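Local coordinates for putative peptide ABC-transport system periplasmic peptide-binding protein (Campylobacter jejuni, PDB 4OEV) that binds nickel outside the cytoplasmic membrane and probably hands it to an ABC-type importer, in a family often linked to peptide uptake, at residues A90-K95 with E105-V110; V84-E89 with H141-E146; N223-K226 with N230-I233. One frame throughout, in Å; residues are numbered along the deposited sequence.

Contact 1: A90-K95 with E105-V110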
ATOM      1  N   ALA A  90      -3.107  10.844 -19.416  1.00 46.28           N
ATOM      2  CA  ALA A  90      -4.347  10.450 -18.785  1.00 48.05           C
ATOM      3  C   ALA A  90      -4.250  10.536 -17.257  1.00 47.15           C
ATOM      4  O   ALA A  90      -5.175  11.040 -16.646  1.00 45.71           O
ATOM      5  CB  ALA A  90      -4.749   9.032 -19.198  1.00 45.88           C
ATOM      6  N   PHE A  91      -3.125  10.097 -16.683  1.00 42.35           N
ATOM      7  CA  PHE A  91      -2.877  10.101 -15.234  1.00 41.68           C
ATOM      8  C   PHE A  91      -2.745  11.531 -14.700  1.00 41.54           C
ATOM      9  O   PHE A  91      -3.079  11.803 -13.553  1.00 40.31           O
ATOM     10  CB  PHE A  91      -1.609   9.333 -14.903  1.00 41.29           C
ATOM     11  CG  PHE A  91      -1.614   7.879 -15.394  1.00 43.16           C
ATOM     12  CD1 PHE A  91      -2.804   7.157 -15.536  1.00 42.08           C
ATOM     13  CD2 PHE A  91      -0.425   7.264 -15.731  1.00 40.75           C
ATOM     14  CE1 PHE A  91      -2.800   5.817 -15.949  1.00 40.99           C
ATOM     15  CE2 PHE A  91      -0.402   5.920 -16.189  1.00 41.56           C
ATOM     16  CZ  PHE A  91      -1.598   5.207 -16.305  1.00 42.47           C
ATOM     17  N   LYS A  92      -2.258  12.460 -15.524  1.00 43.51           N
ATOM     18  CA  LYS A  92      -2.047  13.803 -14.986  1.00 42.29           C
ATOM     19  C   LYS A  92      -3.145  14.759 -15.387  1.00 46.21           C
ATOM     20  O   LYS A  92      -3.098  15.918 -15.012  1.00 48.08           O
ATOM     21  CB  LYS A  92      -0.703  14.370 -15.415  1.00 44.00           C
ATOM     22  CG  LYS A  92      -0.572  14.638 -16.932  1.00 43.78           C
ATOM     23  CD  LYS A  92       0.714  15.384 -17.231  1.00 48.80           C
ATOM     24  CE  LYS A  92       0.751  15.895 -18.697  1.00 55.39           C
ATOM     25  NZ  LYS A  92       0.980  17.383 -18.752  1.00 55.78           N
ATOM     26  N   ASN A  93      -4.144  14.282 -16.125  1.00 45.95           N
ATOM     27  CA  ASN A  93      -5.315  15.109 -16.446  1.00 46.82           C
ATOM     28  C   ASN A  93      -6.230  15.180 -15.250  1.00 43.56           C
ATOM     29  O   ASN A  93      -6.732  14.143 -14.790  1.00 41.27           O
ATOM     30  CB  ASN A  93      -6.052  14.554 -17.674  1.00 51.25           C
ATOM     31  CG  ASN A  93      -7.115  15.494 -18.212  1.00 52.19           C
ATOM     32  OD1 ASN A  93      -7.832  16.152 -17.453  1.00 47.45           O
ATOM     33  ND2 ASN A  93      -7.202  15.584 -19.540  1.00 52.91           N
ATOM     34  N   PRO A  94      -6.434  16.402 -14.707  1.00 44.86           N
ATOM     35  CA  PRO A  94      -7.242  16.501 -13.487  1.00 44.57           C
ATOM     36  C   PRO A  94      -8.675  15.979 -13.651  1.00 44.89           C
ATOM     37  O   PRO A  94      -9.258  15.473 -12.691  1.00 39.65           O
ATOM     38  CB  PRO A  94      -7.267  18.028 -13.194  1.00 45.45           C
ATOM     39  CG  PRO A  94      -6.063  18.591 -13.894  1.00 45.61           C
ATOM     40  CD  PRO A  94      -5.935  17.721 -15.155  1.00 46.29           C
ATOM     41  N   LYS A  95      -9.201  16.021 -14.866  1.00 42.62           N
ATOM     42  CA  LYS A  95     -10.578  15.600 -15.104  1.00 48.21           C
ATOM     43  C   LYS A  95     -10.711  14.081 -14.981  1.00 48.23           C
ATOM     44  O   LYS A  95     -11.829  13.558 -14.957  1.00 49.40           O
ATOM     45  CB  LYS A  95     -11.075  16.110 -16.463  1.00 54.24           C
ATOM     46  CG  LYS A  95     -11.420  17.592 -16.452  1.00 58.29           C
ATOM     47  CD  LYS A  95     -12.251  18.060 -17.663  1.00 63.59           C
ATOM     48  CE  LYS A  95     -11.501  17.884 -18.990  1.00 65.15           C
ATOM     49  NZ  LYS A  95     -12.018  18.764 -20.079  1.00 68.25           N
ATOM     50  N   GLU A 105       1.962  14.450 -12.113  1.00 38.00           N
ATOM     51  CA  GLU A 105       1.668  15.888 -12.228  1.00 38.58           C
ATOM     52  C   GLU A 105       2.870  16.679 -12.688  1.00 45.27           C
ATOM     53  O   GLU A 105       2.752  17.796 -13.208  1.00 46.65           O
ATOM     54  CB  GLU A 105       1.185  16.475 -10.884  1.00 37.19           C
ATOM     55  CG  GLU A 105       2.238  16.322  -9.761  1.00 40.30           C
ATOM     56  CD  GLU A 105       1.763  16.884  -8.426  1.00 51.46           C
ATOM     57  OE1 GLU A 105       0.792  17.675  -8.481  1.00 54.26           O
ATOM     58  OE2 GLU A 105       2.287  16.469  -7.337  1.00 49.89           O
ATOM     59  N   ASP A 106       4.040  16.104 -12.479  1.00 47.43           N
ATOM     60  CA  ASP A 106       5.273  16.792 -12.755  1.00 46.66           C
ATOM     61  C   ASP A 106       5.762  16.652 -14.214  1.00 47.54           C
ATOM     62  O   ASP A 106       6.840  17.139 -14.575  1.00 43.90           O
ATOM     63  CB  ASP A 106       6.321  16.270 -11.808  1.00 48.35           C
ATOM     64  CG  ASP A 106       7.624  16.990 -11.953  1.00 48.16           C
ATOM     65  OD1 ASP A 106       7.603  18.238 -12.057  1.00 48.43           O
ATOM     66  OD2 ASP A 106       8.648  16.288 -12.088  1.00 46.79           O
ATOM     67  N   ILE A 107       4.946  16.034 -15.056  1.00 46.56           N
ATOM     68  CA  ILE A 107       5.284  15.875 -16.470  1.00 48.42           C
ATOM     69  C   ILE A 107       4.859  17.104 -17.243  1.00 50.86           C
ATOM     70  O   ILE A 107       3.678  17.474 -17.228  1.00 52.65           O
ATOM     71  CB  ILE A 107       4.599  14.657 -17.043  1.00 46.88           C
ATOM     72  CG1 ILE A 107       5.175  13.436 -16.363  1.00 49.80           C
ATOM     73  CG2 ILE A 107       4.806  14.587 -18.612  1.00 46.89           C
ATOM     74  CD1 ILE A 107       4.320  12.296 -16.477  1.00 51.94           C
ATOM     75  N   LYS A 108       5.817  17.757 -17.895  1.00 47.48           N
ATOM     76  CA  LYS A 108       5.503  18.932 -18.668  1.00 48.99           C
ATOM     77  C   LYS A 108       5.031  18.598 -20.084  1.00 51.79           C
ATOM     78  O   LYS A 108       4.033  19.150 -20.546  1.00 51.95           O
ATOM     79  CB  LYS A 108       6.709  19.845 -18.737  1.00 52.51           C
ATOM     80  CG  LYS A 108       6.457  21.123 -19.562  1.00 54.12           C
ATOM     81  CD  LYS A 108       7.642  22.001 -19.444  1.00 54.60           C
ATOM     82  CE  LYS A 108       7.418  23.281 -20.239  1.00 58.77           C
ATOM     83  NZ  LYS A 108       8.517  24.242 -19.979  1.00 59.10           N
ATOM     84  N   SER A 109       5.741  17.686 -20.755  1.00 51.39           N
ATOM     85  CA  SER A 109       5.424  17.289 -22.119  1.00 54.54           C
ATOM     86  C   SER A 109       5.870  15.858 -22.400  1.00 55.00           C
ATOM     87  O   SER A 109       6.883  15.391 -21.839  1.00 52.38           O
ATOM     88  CB  SER A 109       6.112  18.215 -23.130  1.00 55.98           C
ATOM     89  OG  SER A 109       7.520  18.100 -22.969  1.00 55.44           O
ATOM     90  N   VAL A 110       5.109  15.191 -23.263  1.00 53.91           N
ATOM     91  CA  VAL A 110       5.437  13.855 -23.784  1.00 54.34           C
ATOM     92  C   VAL A 110       5.521  13.927 -25.316  1.00 58.31           C
ATOM     93  O   VAL A 110       4.514  14.188 -25.972  1.00 59.36           O
ATOM     94  CB  VAL A 110       4.396  12.807 -23.426  1.00 53.22           C
ATOM     95  CG1 VAL A 110       4.808  11.446 -23.952  1.00 53.78           C
ATOM     96  CG2 VAL A 110       4.148  12.781 -21.873  1.00 50.81           C
TER

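Contact 2: V84-E89 with H141-E146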
ATOM      1  N   VAL A  84       1.550   5.236 -24.742  1.00 53.79           N
ATOM      2  CA  VAL A  84       2.361   5.745 -23.686  1.00 52.22           C
ATOM      3  C   VAL A  84       2.055   7.220 -23.455  1.00 60.29           C
ATOM      4  O   VAL A  84       1.929   7.669 -22.322  1.00 50.19           O
ATOM      5  CB  VAL A  84       3.830   5.528 -23.994  1.00 52.91           C
ATOM      6  CG1 VAL A  84       4.703   6.122 -22.922  1.00 51.45           C
ATOM      7  CG2 VAL A  84       4.116   4.030 -24.149  1.00 53.21           C
ATOM      8  N   LYS A  85       1.926   7.987 -24.533  1.00 53.64           N
ATOM      9  CA  LYS A  85       1.583   9.377 -24.392  1.00 53.56           C
ATOM     10  C   LYS A  85       0.156   9.522 -23.918  1.00 57.35           C
ATOM     11  O   LYS A  85      -0.132  10.387 -23.090  1.00 51.59           O
ATOM     12  CB  LYS A  85       1.799  10.132 -25.720  1.00 55.83           C
ATOM     13  CG  LYS A  85       1.315  11.560 -25.714  1.00 59.17           C
ATOM     14  CD  LYS A  85       1.710  12.239 -27.052  1.00 58.49           C
ATOM     15  CE  LYS A  85       1.128  13.675 -27.190  1.00 59.08           C
ATOM     16  NZ  LYS A  85       1.802  14.668 -26.321  1.00 58.00           N
ATOM     17  N   PHE A  86      -0.742   8.692 -24.436  1.00 53.45           N
ATOM     18  CA  PHE A  86      -2.119   8.770 -23.987  1.00 52.80           C
ATOM     19  C   PHE A  86      -2.182   8.503 -22.461  1.00 52.83           C
ATOM     20  O   PHE A  86      -2.854   9.215 -21.728  1.00 49.41           O
ATOM     21  CB  PHE A  86      -2.999   7.778 -24.740  1.00 53.99           C
ATOM     22  CG  PHE A  86      -4.358   7.604 -24.139  1.00 59.35           C
ATOM     23  CD1 PHE A  86      -5.373   8.510 -24.402  1.00 53.90           C
ATOM     24  CD2 PHE A  86      -4.614   6.544 -23.267  1.00 58.64           C
ATOM     25  CE1 PHE A  86      -6.625   8.342 -23.832  1.00 58.31           C
ATOM     26  CE2 PHE A  86      -5.858   6.388 -22.675  1.00 57.99           C
ATOM     27  CZ  PHE A  86      -6.863   7.280 -22.948  1.00 51.83           C
ATOM     28  N   SER A  87      -1.487   7.453 -22.027  1.00 51.25           N
ATOM     29  CA  SER A  87      -1.538   7.018 -20.609  1.00 48.02           C
ATOM     30  C   SER A  87      -1.011   8.032 -19.606  1.00 46.07           C
ATOM     31  O   SER A  87      -1.675   8.395 -18.630  1.00 46.37           O
ATOM     32  CB  SER A  87      -0.745   5.722 -20.473  1.00 48.88           C
ATOM     33  OG  SER A  87      -1.334   4.722 -21.241  1.00 48.34           O
ATOM     34  N   ILE A  88       0.211   8.466 -19.827  1.00 46.46           N
ATOM     35  CA  ILE A  88       0.838   9.431 -18.961  1.00 50.02           C
ATOM     36  C   ILE A  88       0.008  10.722 -18.923  1.00 52.53           C
ATOM     37  O   ILE A  88      -0.243  11.261 -17.867  1.00 44.14           O
ATOM     38  CB  ILE A  88       2.239   9.756 -19.492  1.00 56.10           C
ATOM     39  CG1 ILE A  88       3.260   8.705 -19.113  1.00 57.11           C
ATOM     40  CG2 ILE A  88       2.696  11.090 -19.027  1.00 59.91           C
ATOM     41  CD1 ILE A  88       4.604   9.016 -19.768  1.00 59.61           C
ATOM     42  N   GLU A  89      -0.480  11.179 -20.079  1.00 52.40           N
ATOM     43  CA  GLU A  89      -1.340  12.348 -20.087  1.00 52.59           C
ATOM     44  C   GLU A  89      -2.652  12.093 -19.351  1.00 53.76           C
ATOM     45  O   GLU A  89      -3.192  13.002 -18.671  1.00 45.72           O
ATOM     46  CB  GLU A  89      -1.585  12.786 -21.531  1.00 53.25           C
ATOM     47  CG  GLU A  89      -0.350  13.406 -22.071  1.00 50.74           C
ATOM     48  CD  GLU A  89      -0.476  13.885 -23.519  1.00 59.15           C
ATOM     49  OE1 GLU A  89      -1.502  13.635 -24.194  1.00 54.12           O
ATOM     50  OE2 GLU A  89       0.481  14.532 -23.947  1.00 57.93           O
ATOM     51  N   HIS A 141      -6.495   3.316 -28.287  1.00 60.70           N
ATOM     52  CA  HIS A 141      -7.495   3.033 -29.319  1.00 62.88           C
ATOM     53  C   HIS A 141      -8.864   2.655 -28.767  1.00 62.43           C
ATOM     54  O   HIS A 141      -9.840   2.633 -29.543  1.00 64.25           O
ATOM     55  CB  HIS A 141      -7.002   1.915 -30.271  1.00 64.57           C
ATOM     56  CG  HIS A 141      -6.959   0.562 -29.639  1.00 63.61           C
ATOM     57  ND1 HIS A 141      -5.829   0.067 -29.027  1.00 63.38           N
ATOM     58  CD2 HIS A 141      -7.905  -0.402 -29.517  1.00 63.91           C
ATOM     59  CE1 HIS A 141      -6.079  -1.145 -28.552  1.00 63.81           C
ATOM     60  NE2 HIS A 141      -7.335  -1.451 -28.829  1.00 62.72           N
ATOM     61  N   LEU A 142      -8.919   2.298 -27.472  1.00 60.21           N
ATOM     62  CA  LEU A 142     -10.172   1.957 -26.774  1.00 59.56           C
ATOM     63  C   LEU A 142     -10.715   3.049 -25.809  1.00 62.95           C
ATOM     64  O   LEU A 142     -11.912   3.073 -25.530  1.00 61.59           O
ATOM     65  CB  LEU A 142     -10.001   0.673 -25.932  1.00 58.25           C
ATOM     66  CG  LEU A 142      -9.705  -0.613 -26.731  1.00 59.76           C
ATOM     67  CD1 LEU A 142      -9.262  -1.736 -25.811  1.00 58.28           C
ATOM     68  CD2 LEU A 142     -10.910  -1.052 -27.560  1.00 61.86           C
ATOM     69  N   LEU A 143      -9.856   3.953 -25.346  1.00 56.79           N
ATOM     70  CA  LEU A 143     -10.230   4.900 -24.288  1.00 55.14           C
ATOM     71  C   LEU A 143     -10.110   6.384 -24.701  1.00 56.02           C
ATOM     72  O   LEU A 143     -10.518   7.286 -23.943  1.00 54.72           O
ATOM     73  CB  LEU A 143      -9.366   4.616 -23.058  1.00 52.81           C
ATOM     74  CG  LEU A 143      -9.609   3.295 -22.305  1.00 51.80           C
ATOM     75  CD1 LEU A 143      -8.446   2.995 -21.344  1.00 53.31           C
ATOM     76  CD2 LEU A 143     -10.893   3.374 -21.450  1.00 50.99           C
ATOM     77  N   GLU A 144      -9.571   6.657 -25.895  1.00 57.55           N
ATOM     78  CA  GLU A 144      -9.292   8.056 -26.220  1.00 58.08           C
ATOM     79  C   GLU A 144     -10.585   8.854 -26.299  1.00 58.83           C
ATOM     80  O   GLU A 144     -10.582  10.039 -25.986  1.00 58.45           O
ATOM     81  CB  GLU A 144      -8.480   8.179 -27.502  1.00 61.51           C
ATOM     82  CG  GLU A 144      -9.229   7.837 -28.758  1.00 66.56           C
ATOM     83  CD  GLU A 144      -8.299   7.772 -29.955  1.00 70.44           C
ATOM     84  OE1 GLU A 144      -7.418   8.654 -30.035  1.00 72.16           O
ATOM     85  OE2 GLU A 144      -8.433   6.840 -30.794  1.00 70.60           O
ATOM     86  N   ASN A 145     -11.701   8.199 -26.601  1.00 59.82           N
ATOM     87  CA  ASN A 145     -13.003   8.871 -26.580  1.00 62.45           C
ATOM     88  C   ASN A 145     -13.898   8.471 -25.411  1.00 61.61           C
ATOM     89  O   ASN A 145     -15.111   8.707 -25.433  1.00 61.84           O
ATOM     90  CB  ASN A 145     -13.736   8.629 -27.891  1.00 66.22           C
ATOM     91  CG  ASN A 145     -13.097   9.363 -29.035  1.00 67.65           C
ATOM     92  OD1 ASN A 145     -12.557  10.449 -28.840  1.00 66.71           O
ATOM     93  ND2 ASN A 145     -13.159   8.789 -30.242  1.00 71.07           N
ATOM     94  N   GLU A 146     -13.293   7.891 -24.378  1.00 58.19           N
ATOM     95  CA  GLU A 146     -14.049   7.456 -23.235  1.00 57.66           C
ATOM     96  C   GLU A 146     -13.896   8.428 -22.066  1.00 58.32           C
ATOM     97  O   GLU A 146     -12.905   9.163 -21.969  1.00 52.83           O
ATOM     98  CB  GLU A 146     -13.591   6.060 -22.839  1.00 56.64           C
ATOM     99  CG  GLU A 146     -14.055   5.000 -23.846  1.00 61.16           C
ATOM    100  CD  GLU A 146     -15.524   4.663 -23.664  1.00 62.58           C
ATOM    101  OE1 GLU A 146     -15.890   4.155 -22.580  1.00 58.86           O
ATOM    102  OE2 GLU A 146     -16.314   4.937 -24.584  1.00 66.00           O
TER

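Contact 3: N223-K226 with N230-I233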
ATOM      1  N   ASN A 223      -1.111 -21.884  13.089  1.00 44.20           N
ATOM      2  CA  ASN A 223      -0.964 -23.158  13.774  1.00 44.86           C
ATOM      3  C   ASN A 223      -1.738 -24.289  13.092  1.00 40.56           C
ATOM      4  O   ASN A 223      -1.313 -25.443  13.142  1.00 39.66           O
ATOM      5  CB  ASN A 223      -1.410 -23.056  15.248  1.00 49.91           C
ATOM      6  CG  ASN A 223      -0.408 -22.322  16.125  1.00 57.73           C
ATOM      7  OD1 ASN A 223       0.577 -21.759  15.636  1.00 61.54           O
ATOM      8  ND2 ASN A 223      -0.645 -22.354  17.455  1.00 60.03           N
ATOM      9  N   ILE A 224      -2.866 -23.997  12.457  1.00 38.78           N
ATOM     10  CA  ILE A 224      -3.564 -25.110  11.836  1.00 39.54           C
ATOM     11  C   ILE A 224      -2.954 -25.534  10.486  1.00 39.27           C
ATOM     12  O   ILE A 224      -3.464 -26.479   9.884  1.00 41.15           O
ATOM     13  CB  ILE A 224      -5.057 -24.830  11.639  1.00 45.36           C
ATOM     14  CG1 ILE A 224      -5.261 -23.756  10.569  1.00 47.52           C
ATOM     15  CG2 ILE A 224      -5.693 -24.416  12.961  1.00 50.73           C
ATOM     16  CD1 ILE A 224      -6.695 -23.678  10.083  1.00 47.54           C
ATOM     17  N   PHE A 225      -1.882 -24.858  10.032  1.00 38.12           N
ATOM     18  CA  PHE A 225      -1.166 -25.264   8.792  1.00 39.73           C
ATOM     19  C   PHE A 225       0.261 -25.798   9.037  1.00 41.44           C
ATOM     20  O   PHE A 225       0.803 -26.540   8.200  1.00 40.47           O
ATOM     21  CB  PHE A 225      -1.095 -24.086   7.796  1.00 37.51           C
ATOM     22  CG  PHE A 225      -2.426 -23.721   7.246  1.00 41.31           C
ATOM     23  CD1 PHE A 225      -3.043 -24.523   6.307  1.00 38.62           C
ATOM     24  CD2 PHE A 225      -3.114 -22.609   7.748  1.00 39.76           C
ATOM     25  CE1 PHE A 225      -4.309 -24.219   5.835  1.00 40.11           C
ATOM     26  CE2 PHE A 225      -4.381 -22.293   7.273  1.00 38.11           C
ATOM     27  CZ  PHE A 225      -4.987 -23.090   6.338  1.00 37.78           C
ATOM     28  N   LYS A 226       0.876 -25.432  10.168  1.00 41.49           N
ATOM     29  CA  LYS A 226       2.278 -25.802  10.423  1.00 42.36           C
ATOM     30  C   LYS A 226       2.502 -27.305  10.473  1.00 48.01           C
ATOM     31  O   LYS A 226       3.611 -27.759  10.207  1.00 51.55           O
ATOM     32  CB  LYS A 226       2.772 -25.206  11.735  1.00 43.76           C
ATOM     33  CG  LYS A 226       3.091 -23.699  11.697  1.00 44.86           C
ATOM     34  CD  LYS A 226       3.121 -23.143  13.145  1.00 59.17           C
ATOM     35  CE  LYS A 226       4.469 -22.546  13.547  1.00 60.90           C
ATOM     36  NZ  LYS A 226       4.323 -21.058  13.829  1.00 61.23           N
ATOM     37  N   ASN A 230      -0.027 -31.045   3.589  1.00 45.63           N
ATOM     38  CA  ASN A 230      -0.664 -30.698   2.324  1.00 45.98           C
ATOM     39  C   ASN A 230      -0.348 -29.282   1.918  1.00 47.24           C
ATOM     40  O   ASN A 230      -0.586 -28.909   0.763  1.00 45.15           O
ATOM     41  CB  ASN A 230      -2.179 -30.922   2.383  1.00 49.17           C
ATOM     42  CG  ASN A 230      -2.551 -32.413   2.440  1.00 54.17           C
ATOM     43  OD1 ASN A 230      -2.063 -33.226   1.636  1.00 52.88           O
ATOM     44  ND2 ASN A 230      -3.403 -32.780   3.398  1.00 55.77           N
ATOM     45  N   PHE A 231       0.237 -28.512   2.840  1.00 44.62           N
ATOM     46  CA  PHE A 231       0.513 -27.105   2.611  1.00 46.53           C
ATOM     47  C   PHE A 231       1.950 -26.718   2.905  1.00 47.88           C
ATOM     48  O   PHE A 231       2.605 -27.318   3.750  1.00 42.12           O
ATOM     49  CB  PHE A 231      -0.421 -26.230   3.466  1.00 44.25           C
ATOM     50  CG  PHE A 231      -1.865 -26.487   3.200  1.00 45.65           C
ATOM     51  CD1 PHE A 231      -2.503 -25.849   2.151  1.00 41.71           C
ATOM     52  CD2 PHE A 231      -2.578 -27.402   3.974  1.00 45.23           C
ATOM     53  CE1 PHE A 231      -3.841 -26.081   1.889  1.00 44.64           C
ATOM     54  CE2 PHE A 231      -3.915 -27.655   3.704  1.00 46.11           C
ATOM     55  CZ  PHE A 231      -4.546 -26.985   2.656  1.00 42.82           C
ATOM     56  N   GLY A 232       2.419 -25.701   2.180  1.00 45.67           N
ATOM     57  CA  GLY A 232       3.671 -25.040   2.490  1.00 46.29           C
ATOM     58  C   GLY A 232       3.406 -23.654   3.081  1.00 43.47           C
ATOM     59  O   GLY A 232       2.302 -23.141   2.974  1.00 42.71           O
ATOM     60  N   ILE A 233       4.396 -23.071   3.749  1.00 43.19           N
ATOM     61  CA  ILE A 233       4.268 -21.711   4.291  1.00 40.13           C
ATOM     62  C   ILE A 233       5.521 -20.927   3.943  1.00 41.66           C
ATOM     63  O   ILE A 233       6.602 -21.241   4.426  1.00 45.42           O
ATOM     64  CB  ILE A 233       4.081 -21.704   5.818  1.00 38.42           C
ATOM     65  CG1 ILE A 233       2.900 -22.590   6.216  1.00 38.31           C
ATOM     66  CG2 ILE A 233       3.879 -20.270   6.300  1.00 41.00           C
ATOM     67  CD1 ILE A 233       2.826 -22.900   7.721  1.00 39.60           C
TER
HETATM   68  O   HOH W   1       2.434 -26.640   6.253  1.00 38.03           O

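Contact 1: A90-K95 with E105-V110
K92 and I107 show how one long side chain can join helix 81-92 to the edge of a sheet. The polar part of the contact is a single bond: K92 NZ donates to I107 O at 3.1 Å. The donor does not sit on a lone pair but stands above the carbonyl plane, 35° out of it, with a C=O...N angle of 145°. K92 CG lies between the backbone N and the carbonyl carbon (chi1 66°), and the chain runs extended until a bend at chi4 turns the ammonium group to this oxygen.

The stem of the same lysine does the packing. K92 CD lies 4.0 Å from I107 CB, the two side chains crossing at a slant, and K92 CB makes van der Waals contact with the backbone of E105, 4.2 Å from E105 N. The E105 side chain itself starts away from the helix, and its carboxylate forms a salt bridge with R429. I107 also packs on I88, one helical turn before K92.

Backbone features flank the contact. N93 OD1 accepts from K95 N at 2.9 Å, an Asx turn. On the strand, K108 and S109 both face T121, a classic beta bulge just after the residue that receives the lysine. The whole is a helix laid on an antiparallel sheet and clasped to its outermost strand, 107-114.

Contact 2: V84-E89 with H141-E146
This is a small van der Waals contact, in which the ring of F86, on helix 81-92, reaches across to L143 and E144, near the short helix 140-143 and the type I turn from L143 to E146. It lies beside the antiparallel sheet of strands 51-56, 62-67, 107-114 and 117-122. The helix turns I88 to that sheet, onto V110 and I120, while F86 serves the later segment 141-146.

The phenyl group touches with its far end. F86 CZ lies 3.7 Å from L143 CB, and F86 CE1 comes to 3.6 Å from E144 CA, both partners approaching the ring obliquely. With CG anti to the backbone N (chi1 168°), the ring is carried out from the helix, and it meets the L143 side chain at about a right angle. E144 adds its CB, 4.1 Å from F86 CE1, before the chain leads away to a salt bridge with K140. The backbone that meets the ring is held in the turn, in which E146 N bonds to L143 O at 2.9 Å.

K85 and E89, on the same helix, form a salt bridge: K85 NZ meets E89 OE2 at 2.7 Å, on the syn side of the carboxylate, and also bonds to V110 O. What joins 84-89 to 141-146 is van der Waals contact of one ring with side-chain and backbone atoms, so the join rests on packing and not on a polar bond between the segments.

Contact 3: N223-K226 with N230-I233
F225 lays the edge of its ring against one face of F231, and the pair is a clear example of a T-shaped aromatic stack. It joins the weakly bonded helical turn 223-226 to strand 231-236 across three linking residues, and that strand pairs with the long strand 454-467 in an antiparallel sheet. The ring planes stand at 82° and the centroids are 5.1 Å apart. F225 CE1 lies over the centre of the F231 ring, 4.0 Å above its plane, while the closest atoms are F225 CD1 and F231 CD2 at 3.7 Å. Both phenylalanines have CG beside the backbone N and anti to the carbonyl carbon (chi1 -68° for F225, -58° for F231), which brings the two rings together from their separate backbones. F225 is buried, and its contacts with L207 of helix 200-208 and V465 of strand 454-467 place it between helix 200-208 and the sheet.

Strand alternation supplies a second apolar point. F231 and I233 both point to the helical turn, while G232, between them, is tied by its backbone to Y466. The CD1 tip of I233 packs against the F225-K226 part of the turn: this methyl is 4.1 Å from F225 CB and 4.0 Å from K226 CA. K226 starts away from the strand, yet its CG still lies near I233 CD1 before the chain bends off.

The backbones also share a water, which donates towards both carbonyls. It has more acceptors within reach than protons to give, and the separations are short, so these bonds are doubtful. The water oxygen lies 2.5 Å from F225 O and 2.6 Å from F231 O.

Following the chain from the N terminus, the first segments of contacts 2 and 1 come in turn, on or just past helix 81-92. Segment 84-89 opens the longer loop and 90-95 the shorter. Contact 1 closes the shorter when the chain reaches 105-110, and ties the helix to the edge strand 107-114. Contact 2 closes the longer, after strand 117-122 and helix 129-132, bringing 141-146 to the same helix; the loop of contact 1 thus lies wholly within it. The two touch through that helix. Contact 3 follows in series and closes a very short loop between 223-226 and strand 231-236. Its centre is about 47 Å from that of contact 1, on the opposite side of the chain's centre.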